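Long-range contacts in pertussis toxin-like subunit ArtA (PDB 4Z9D), which binds NAD and, as the enzymatic subunit of a pertussis-like AB5 toxin, probably ADP-ribosylates trimeric G proteins, so inhibiting them: residues Val7-Ser12 against Phe50-Thr55; Arg13-Ile18 against Arg76-Arg81. The protein carries 2 engineered substitutions. All blocks are in the same frame, centred on the assembly; numbering follows the deposited sequence.

Contact 1: Val7-Ser12 against Phe50-Thr55; sequences VYRVDS and FIATTT. With NAD (nicotinamide-adenine-dinucleotide), chain F.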
loop_
_atom_site.group_PDB
_atom_site.type_symbol
_atom_site.label_atom_id
_atom_site.label_comp_id
_atom_site.label_asym_id
_atom_site.label_seq_id
_atom_site.Cartn_x
_atom_site.Cartn_y
_atom_site.Cartn_z
ATOM N N VAL A 7 -6.008 -0.778 6.837
ATOM C CA VAL A 7 -4.696 -1.049 6.261
ATOM C C VAL A 7 -3.728 0.106 6.500
ATOM O O VAL A 7 -4.135 1.203 6.906
ATOM C CB VAL A 7 -4.783 -1.316 4.729
ATOM C CG1 VAL A 7 -5.659 -2.527 4.439
ATOM C CG2 VAL A 7 -5.323 -0.096 4.001
ATOM N N TYR A 8 -2.447 -0.157 6.276
ATOM C CA TYR A 8 -1.422 0.873 6.382
ATOM C C TYR A 8 -0.754 1.187 5.050
ATOM O O TYR A 8 -0.593 0.306 4.201
ATOM C CB TYR A 8 -0.325 0.461 7.343
ATOM C CG TYR A 8 -0.744 0.204 8.761
ATOM C CD1 TYR A 8 -0.931 1.257 9.640
ATOM C CD2 TYR A 8 -0.886 -1.088 9.232
ATOM C CE1 TYR A 8 -1.274 1.025 10.967
ATOM C CE2 TYR A 8 -1.247 -1.333 10.551
ATOM C CZ TYR A 8 -1.432 -0.269 11.409
ATOM O OH TYR A 8 -1.776 -0.515 12.720
ATOM N N ARG A 9 -0.298 2.424 4.903
ATOM C CA ARG A 9 0.550 2.776 3.764
ATOM C C ARG A 9 1.687 3.675 4.216
ATOM O O ARG A 9 1.464 4.640 4.935
ATOM C CB ARG A 9 -0.259 3.467 2.647
ATOM C CG ARG A 9 0.629 3.975 1.495
ATOM C CD ARG A 9 -0.148 4.425 0.250
ATOM N NE ARG A 9 0.768 5.095 -0.685
ATOM C CZ ARG A 9 1.602 4.470 -1.504
ATOM N NH1 ARG A 9 1.606 3.144 -1.572
ATOM N NH2 ARG A 9 2.420 5.180 -2.282
ATOM N N VAL A 10 2.906 3.330 3.814
ATOM C CA VAL A 10 4.058 4.193 4.023
ATOM C C VAL A 10 4.230 5.092 2.795
ATOM O O VAL A 10 4.271 4.604 1.671
ATOM C CB VAL A 10 5.330 3.370 4.273
ATOM C CG1 VAL A 10 6.533 4.300 4.488
ATOM C CG2 VAL A 10 5.138 2.499 5.496
ATOM N N ASP A 11 4.321 6.406 3.012
ATOM C CA ASP A 11 4.433 7.371 1.910
ATOM C C ASP A 11 5.262 8.584 2.345
ATOM O O ASP A 11 5.265 8.946 3.518
ATOM C CB ASP A 11 3.030 7.799 1.443
ATOM C CG ASP A 11 3.022 8.363 0.022
ATOM O OD1 ASP A 11 3.625 9.441 -0.197
ATOM O OD2 ASP A 11 2.408 7.740 -0.877
ATOM N N SER A 12 5.916 9.251 1.402
ATOM C CA SER A 12 6.767 10.381 1.766
ATOM C C SER A 12 5.999 11.697 1.871
ATOM O O SER A 12 6.504 12.675 2.423
ATOM C CB SER A 12 7.897 10.544 0.749
ATOM O OG SER A 12 7.377 10.686 -0.560
ATOM N N PHE A 50 -2.454 0.664 -9.296
ATOM C CA PHE A 50 -2.715 0.260 -7.926
ATOM C C PHE A 50 -1.973 1.118 -6.901
ATOM O O PHE A 50 -0.874 1.621 -7.164
ATOM C CB PHE A 50 -2.330 -1.214 -7.743
ATOM C CG PHE A 50 -2.921 -2.138 -8.773
ATOM C CD1 PHE A 50 -4.274 -2.451 -8.746
ATOM C CD2 PHE A 50 -2.128 -2.697 -9.770
ATOM C CE1 PHE A 50 -4.830 -3.310 -9.689
ATOM C CE2 PHE A 50 -2.670 -3.562 -10.720
ATOM C CZ PHE A 50 -4.035 -3.868 -10.681
ATOM N N ILE A 51 -2.568 1.243 -5.718
ATOM C CA ILE A 51 -1.935 1.918 -4.579
ATOM C C ILE A 51 -1.672 0.864 -3.511
ATOM O O ILE A 51 -2.603 0.251 -3.004
ATOM C CB ILE A 51 -2.825 3.035 -4.012
ATOM C CG1 ILE A 51 -3.184 4.049 -5.110
ATOM C CG2 ILE A 51 -2.156 3.721 -2.822
ATOM C CD1 ILE A 51 -4.414 4.903 -4.789
ATOM N N ALA A 52 -0.403 0.632 -3.189
ATOM C CA ALA A 52 -0.030 -0.460 -2.296
ATOM C C ALA A 52 -0.329 -0.141 -0.840
ATOM O O ALA A 52 -0.071 0.967 -0.370
ATOM C CB ALA A 52 1.447 -0.782 -2.449
ATOM N N THR A 53 -0.855 -1.127 -0.120
ATOM C CA THR A 53 -1.056 -1.028 1.331
ATOM C C THR A 53 -0.727 -2.376 1.965
ATOM O O THR A 53 -0.511 -3.357 1.253
ATOM C CB THR A 53 -2.513 -0.645 1.711
ATOM O OG1 THR A 53 -3.384 -1.755 1.448
ATOM C CG2 THR A 53 -3.008 0.570 0.933
ATOM N N THR A 54 -0.672 -2.431 3.297
ATOM C CA THR A 54 -0.456 -3.705 3.973
ATOM C C THR A 54 -1.281 -3.739 5.248
ATOM O O THR A 54 -1.513 -2.698 5.869
ATOM C CB THR A 54 1.041 -3.933 4.336
ATOM O OG1 THR A 54 1.189 -5.151 5.088
ATOM C CG2 THR A 54 1.562 -2.774 5.186
ATOM N N THR A 55 -1.723 -4.927 5.641
ATOM C CA THR A 55 -2.463 -5.065 6.894
ATOM C C THR A 55 -1.529 -5.077 8.098
ATOM O O THR A 55 -1.977 -4.943 9.242
ATOM C CB THR A 55 -3.293 -6.351 6.937
ATOM O OG1 THR A 55 -2.436 -7.483 6.740
ATOM C CG2 THR A 55 -4.385 -6.326 5.867
HETATM P PA NAD F . 4.824 4.216 -4.980
HETATM O O1A NAD F . 3.347 4.125 -4.842
HETATM O O2A NAD F . 5.417 4.540 -6.303
HETATM O O5B NAD F . 5.338 5.280 -3.857
HETATM C C5B NAD F . 6.699 5.720 -3.722
HETATM C C4B NAD F . 6.684 7.261 -3.642
HETATM O O4B NAD F . 6.263 7.831 -4.918
HETATM C C3B NAD F . 5.621 7.702 -2.683
HETATM O O3B NAD F . 6.147 7.565 -1.328
HETATM C C2B NAD F . 5.520 9.146 -3.083
HETATM O O2B NAD F . 6.756 9.770 -2.778
HETATM C C1B NAD F . 5.453 9.004 -4.612
HETATM N N9A NAD F . 4.127 8.690 -5.253
HETATM C C8A NAD F . 3.366 7.597 -5.294
HETATM N N7A NAD F . 2.301 7.866 -6.054
HETATM C C5A NAD F . 2.408 9.120 -6.503
HETATM C C6A NAD F . 1.622 9.872 -7.295
HETATM N N6A NAD F . 0.508 9.303 -7.747
HETATM N N1A NAD F . 1.931 11.139 -7.618
HETATM C C2A NAD F . 3.114 11.679 -7.117
HETATM N N3A NAD F . 3.917 10.879 -6.292
HETATM C C4A NAD F . 3.546 9.620 -6.008
HETATM O O3 NAD F . 5.477 2.861 -4.499
HETATM P PN NAD F . 5.056 2.100 -3.125
HETATM O O1N NAD F . 3.597 2.245 -2.868
HETATM O O2N NAD F . 6.042 2.435 -2.074
HETATM O O5D NAD F . 5.282 0.604 -3.617
HETATM C C5D NAD F . 6.534 0.159 -4.156
HETATM C C4D NAD F . 6.687 -1.347 -3.919
HETATM O O4D NAD F . 6.441 -1.525 -2.481
HETATM C C3D NAD F . 5.607 -2.155 -4.663
HETATM O O3D NAD F . 6.071 -3.480 -4.945
HETATM C C2D NAD F . 4.554 -2.226 -3.575
HETATM O O2D NAD F . 3.615 -3.296 -3.824
HETATM C C1D NAD F . 5.383 -2.487 -2.324
HETATM N N1N NAD F . 4.553 -2.208 -1.099
HETATM C C2N NAD F . 4.487 -0.899 -0.560
HETATM C C3N NAD F . 3.697 -0.589 0.547
HETATM C C7N NAD F . 3.654 0.712 1.083
HETATM O O7N NAD F . 3.102 0.869 2.303
HETATM N N7N NAD F . 4.203 1.711 0.385
HETATM C C4N NAD F . 2.949 -1.610 1.129
HETATM C C5N NAD F . 3.004 -2.906 0.616
HETATM C C6N NAD F . 3.784 -3.216 -0.494
#
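Tyr8 and Thr54 form a single antiparallel, hydrogen-bonded pair where the two sheets of the ADP-ribosyltransferase fold meet at the NAD cleft. Tyr8 N donates almost straight to Thr54 O (2.7 Å, 169°), and Thr54 N returns a bond to Tyr8 O. With strand directions 122° apart, the pairing soon gives way to side-chain contacts. The tight part lies inward. Thr53 points at the first strand and lays OG1 3.6 Å from Val7 CG2; that hydroxyl is bonded to Ile119 O of the neighbouring strand, so a small polar residue can pack against valine without burying an unsatisfied group. Beyond it Arg9 reaches along the cleft, its chain extended from CG to NE, with Ile51 CG2 over one guanidinium face, 3.7 Å from Arg9 CD. Arginine suits the place because its flat end has N-H groups enough for several acceptors: NH1 bonds NAD O1N, NH2 meets NAD O1A at 2.9 Å and forms a salt bridge with Asp11 OD2. Such an arginine on the first strand is consistent with the Arg-Ser-Glu class of these enzymes. The other end is looser. Toward 50-55 the partly exposed Tyr8 ring presents an edge, to Thr54 O and Thr55 O, while Leu57 and Arg81 also pack on it. In the cleft, by contrast, Arg9 NH1 donates a hydrogen bond to Ala52 O at 3.0 Å, in the carbonyl plane and on a lone pair.

Contact 2: Arg13-Ile18 against Arg76-Arg81; sequences RPPEEI and RLYRYR. With NAD (nicotinamide-adenine-dinucleotide), chain F.
Tyr78 packs against Pro14 and Pro15, and Tyr80 against Arg13 and Ile18, where a central strand of the ADP-ribosyltransferase fold's four-stranded sheet meets the N-terminal end of helix 15-21. The two tyrosines receive the helix differently. Tyr78 offers a face. Pro14 CA and Pro15 CD both lie over that one side of the ring, each 3.6 Å above its plane and offset toward the rim, in a pair of CH-pi contacts; the Pro15 side chain crosses that of Tyr78 at about a right angle. Tyr80 works by edge, tip and face together. With CG anti to the carbonyl carbon (chi1 -70°), the ring extends under the turn so that Tyr80 OH donates to Arg13 O at 2.6 Å, the donor tilted 28° from the carbonyl plane, while Ile18 CG2 settles over one face, 3.5 Å from Tyr80 CE1. Tyrosine fits here because it joins a broad apolar face to a hydroxyl that satisfies a backbone carbonyl. Pro14 occupies the N-cap position, its O accepting from Ile18 N. Proline suits position 15, in the first turn, where an amide hydrogen would have no acceptor in the helix. Arg13 faces the other way, toward NAD, held by a salt bridge to Asp11. Its guanidinium lies between Ile18 CD1, over one face, and the adenine over the opposite face, with Arg13 CZ 3.8 Å from NAD C4A.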
loop_
_atom_site.group_PDB
_atom_site.type_symbol
_atom_site.label_atom_id
_atom_site.label_comp_id
_atom_site.label_asym_id
_atom_site.label_seq_id
_atom_site.Cartn_x
_atom_site.Cartn_y
_atom_site.Cartn_z
ATOM N N ARG A 13 4.793 11.733 1.311
ATOM C CA ARG A 13 3.979 12.943 1.335
ATOM C C ARG A 13 3.318 13.139 2.692
ATOM O O ARG A 13 2.917 12.165 3.333
ATOM C CB ARG A 13 2.935 12.915 0.222
ATOM C CG ARG A 13 3.575 13.038 -1.141
ATOM C CD ARG A 13 2.665 12.547 -2.244
ATOM N NE ARG A 13 2.447 11.110 -2.248
ATOM C CZ ARG A 13 1.483 10.539 -2.958
ATOM N NH1 ARG A 13 0.716 11.309 -3.719
ATOM N NH2 ARG A 13 1.299 9.217 -2.932
ATOM N N PRO A 14 3.219 14.402 3.144
ATOM C CA PRO A 14 2.738 14.758 4.487
ATOM C C PRO A 14 1.216 14.821 4.610
ATOM O O PRO A 14 0.528 14.924 3.602
ATOM C CB PRO A 14 3.345 16.151 4.708
ATOM C CG PRO A 14 3.392 16.741 3.330
ATOM C CD PRO A 14 3.699 15.587 2.403
ATOM N N PRO A 15 0.694 14.736 5.846
ATOM C CA PRO A 15 -0.747 14.644 6.106
ATOM C C PRO A 15 -1.513 15.818 5.518
ATOM O O PRO A 15 -2.650 15.657 5.080
ATOM C CB PRO A 15 -0.832 14.641 7.637
ATOM C CG PRO A 15 0.461 14.079 8.082
ATOM C CD PRO A 15 1.488 14.499 7.068
ATOM N N GLU A 16 -0.903 16.995 5.508
ATOM C CA GLU A 16 -1.603 18.162 5.009
ATOM C C GLU A 16 -2.046 17.983 3.564
ATOM O O GLU A 16 -3.173 18.328 3.202
ATOM C CB GLU A 16 -0.702 19.390 5.134
ATOM C CG GLU A 16 -1.334 20.653 4.638
ATOM C CD GLU A 16 -2.542 21.065 5.433
ATOM O OE1 GLU A 16 -2.728 20.571 6.572
ATOM O OE2 GLU A 16 -3.326 21.871 4.889
ATOM N N GLU A 17 -1.182 17.379 2.761
ATOM C CA GLU A 17 -1.526 17.041 1.389
ATOM C C GLU A 17 -2.452 15.825 1.327
ATOM O O GLU A 17 -3.493 15.837 0.660
ATOM C CB GLU A 17 -0.256 16.782 0.582
ATOM C CG GLU A 17 -0.521 16.430 -0.863
ATOM C CD GLU A 17 0.723 15.971 -1.582
ATOM O OE1 GLU A 17 1.826 16.177 -1.035
ATOM O OE2 GLU A 17 0.602 15.431 -2.706
ATOM N N ILE A 18 -2.040 14.767 2.019
ATOM C CA ILE A 18 -2.706 13.478 1.941
ATOM C C ILE A 18 -4.090 13.467 2.601
ATOM O O ILE A 18 -5.013 12.871 2.060
ATOM C CB ILE A 18 -1.796 12.382 2.537
ATOM C CG1 ILE A 18 -0.493 12.288 1.726
ATOM C CG2 ILE A 18 -2.488 11.043 2.550
ATOM C CD1 ILE A 18 -0.725 12.055 0.208
ATOM N N ARG A 76 11.198 12.697 4.669
ATOM C CA ARG A 76 10.537 11.962 5.735
ATOM C C ARG A 76 9.560 10.944 5.194
ATOM O O ARG A 76 9.154 11.020 4.043
ATOM C CB ARG A 76 9.798 12.929 6.657
ATOM C CG ARG A 76 10.607 14.156 7.016
ATOM C CD ARG A 76 9.759 15.190 7.701
ATOM N NE ARG A 76 10.070 15.295 9.122
ATOM C CZ ARG A 76 11.009 16.092 9.625
ATOM N NH1 ARG A 76 11.735 16.862 8.818
ATOM N NH2 ARG A 76 11.225 16.120 10.935
ATOM N N LEU A 77 9.192 9.997 6.048
ATOM C CA LEU A 77 8.207 8.991 5.718
ATOM C C LEU A 77 7.137 9.027 6.787
ATOM O O LEU A 77 7.414 9.320 7.950
ATOM C CB LEU A 77 8.830 7.601 5.638
ATOM C CG LEU A 77 9.804 7.365 4.501
ATOM C CD1 LEU A 77 10.433 5.986 4.649
ATOM C CD2 LEU A 77 9.051 7.485 3.195
ATOM N N TYR A 78 5.910 8.742 6.378
ATOM C CA TYR A 78 4.774 8.693 7.280
ATOM C C TYR A 78 4.104 7.337 7.133
ATOM O O TYR A 78 4.089 6.765 6.043
ATOM C CB TYR A 78 3.771 9.810 6.967
ATOM C CG TYR A 78 4.352 11.210 7.035
ATOM C CD1 TYR A 78 4.160 12.008 8.147
ATOM C CD2 TYR A 78 5.071 11.735 5.964
ATOM C CE1 TYR A 78 4.667 13.287 8.203
ATOM C CE2 TYR A 78 5.591 13.018 6.013
ATOM C CZ TYR A 78 5.386 13.788 7.139
ATOM O OH TYR A 78 5.899 15.068 7.201
ATOM N N ARG A 79 3.565 6.815 8.227
ATOM C CA ARG A 79 2.696 5.651 8.155
ATOM C C ARG A 79 1.260 6.131 8.272
ATOM O O ARG A 79 0.892 6.722 9.283
ATOM C CB ARG A 79 3.016 4.648 9.271
ATOM C CG ARG A 79 2.220 3.351 9.187
ATOM C CD ARG A 79 2.485 2.437 10.358
ATOM N NE ARG A 79 1.994 2.990 11.620
ATOM C CZ ARG A 79 2.763 3.371 12.636
ATOM N NH1 ARG A 79 4.076 3.246 12.562
ATOM N NH2 ARG A 79 2.210 3.854 13.736
ATOM N N TYR A 80 0.462 5.901 7.238
ATOM C CA TYR A 80 -0.951 6.255 7.267
ATOM C C TYR A 80 -1.802 5.048 7.620
ATOM O O TYR A 80 -1.560 3.946 7.121
ATOM C CB TYR A 80 -1.386 6.824 5.910
ATOM C CG TYR A 80 -0.812 8.176 5.609
ATOM C CD1 TYR A 80 -1.495 9.334 5.981
ATOM C CD2 TYR A 80 0.411 8.306 4.963
ATOM C CE1 TYR A 80 -0.975 10.579 5.708
ATOM C CE2 TYR A 80 0.949 9.547 4.705
ATOM C CZ TYR A 80 0.248 10.681 5.072
ATOM O OH TYR A 80 0.772 11.925 4.803
ATOM N N ARG A 81 -2.789 5.245 8.488
ATOM C CA ARG A 81 -3.763 4.194 8.753
ATOM C C ARG A 81 -5.015 4.498 7.967
ATOM O O ARG A 81 -5.504 5.622 7.991
ATOM C CB ARG A 81 -4.101 4.079 10.238
ATOM C CG ARG A 81 -4.829 2.775 10.525
ATOM C CD ARG A 81 -5.470 2.735 11.904
ATOM N NE ARG A 81 -4.568 3.130 12.982
ATOM C CZ ARG A 81 -4.147 2.322 13.953
ATOM N NH1 ARG A 81 -4.516 1.047 13.983
ATOM N NH2 ARG A 81 -3.347 2.795 14.900
HETATM P PA NAD F . 4.824 4.216 -4.980
HETATM O O1A NAD F . 3.347 4.125 -4.842
HETATM O O2A NAD F . 5.417 4.540 -6.303
HETATM O O5B NAD F . 5.338 5.280 -3.857
HETATM C C5B NAD F . 6.699 5.720 -3.722
HETATM C C4B NAD F . 6.684 7.261 -3.642
HETATM O O4B NAD F . 6.263 7.831 -4.918
HETATM C C3B NAD F . 5.621 7.702 -2.683
HETATM O O3B NAD F . 6.147 7.565 -1.328
HETATM C C2B NAD F . 5.520 9.146 -3.083
HETATM O O2B NAD F . 6.756 9.770 -2.778
HETATM C C1B NAD F . 5.453 9.004 -4.612
HETATM N N9A NAD F . 4.127 8.690 -5.253
HETATM C C8A NAD F . 3.366 7.597 -5.294
HETATM N N7A NAD F . 2.301 7.866 -6.054
HETATM C C5A NAD F . 2.408 9.120 -6.503
HETATM C C6A NAD F . 1.622 9.872 -7.295
HETATM N N6A NAD F . 0.508 9.303 -7.747
HETATM N N1A NAD F . 1.931 11.139 -7.618
HETATM C C2A NAD F . 3.114 11.679 -7.117
HETATM N N3A NAD F . 3.917 10.879 -6.292
HETATM C C4A NAD F . 3.546 9.620 -6.008
HETATM O O3 NAD F . 5.477 2.861 -4.499
HETATM P PN NAD F . 5.056 2.100 -3.125
HETATM O O1N NAD F . 3.597 2.245 -2.868
HETATM O O2N NAD F . 6.042 2.435 -2.074
HETATM O O5D NAD F . 5.282 0.604 -3.617
HETATM C C5D NAD F . 6.534 0.159 -4.156
HETATM C C4D NAD F . 6.687 -1.347 -3.919
HETATM O O4D NAD F . 6.441 -1.525 -2.481
HETATM C C3D NAD F . 5.607 -2.155 -4.663
HETATM O O3D NAD F . 6.071 -3.480 -4.945
HETATM C C2D NAD F . 4.554 -2.226 -3.575
HETATM O O2D NAD F . 3.615 -3.296 -3.824
HETATM C C1D NAD F . 5.383 -2.487 -2.324
HETATM N N1N NAD F . 4.553 -2.208 -1.099
HETATM C C2N NAD F . 4.487 -0.899 -0.560
HETATM C C3N NAD F . 3.697 -0.589 0.547
HETATM C C7N NAD F . 3.654 0.712 1.083
HETATM O O7N NAD F . 3.102 0.869 2.303
HETATM N N7N NAD F . 4.203 1.711 0.385
HETATM C C4N NAD F . 2.949 -1.610 1.129
HETATM C C5N NAD F . 3.004 -2.906 0.616
HETATM C C6N NAD F . 3.784 -3.216 -0.494
#

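From the N terminus, strand 6-11 runs directly into the turn and helix 15-21, so the first halves of both contacts are consecutive. Contact 1 closes a loop of 37 residues when strand 50-54 returns to strand 6-11; contact 2 closes one of 57 residues when strand 77-83 meets the helix start. Their segments alternate along the chain, so the two loops cross rather than nest. Contact 1 ties the three-stranded sheet to the edge strand of the four-stranded one, and contact 2 fixes the helix on the latter. Strands 6-11 and 77-83 are paired by backbone hydrogen bonds, among them Arg9 with Tyr80 and Asp11 with Tyr78, and both contacts touch NAD.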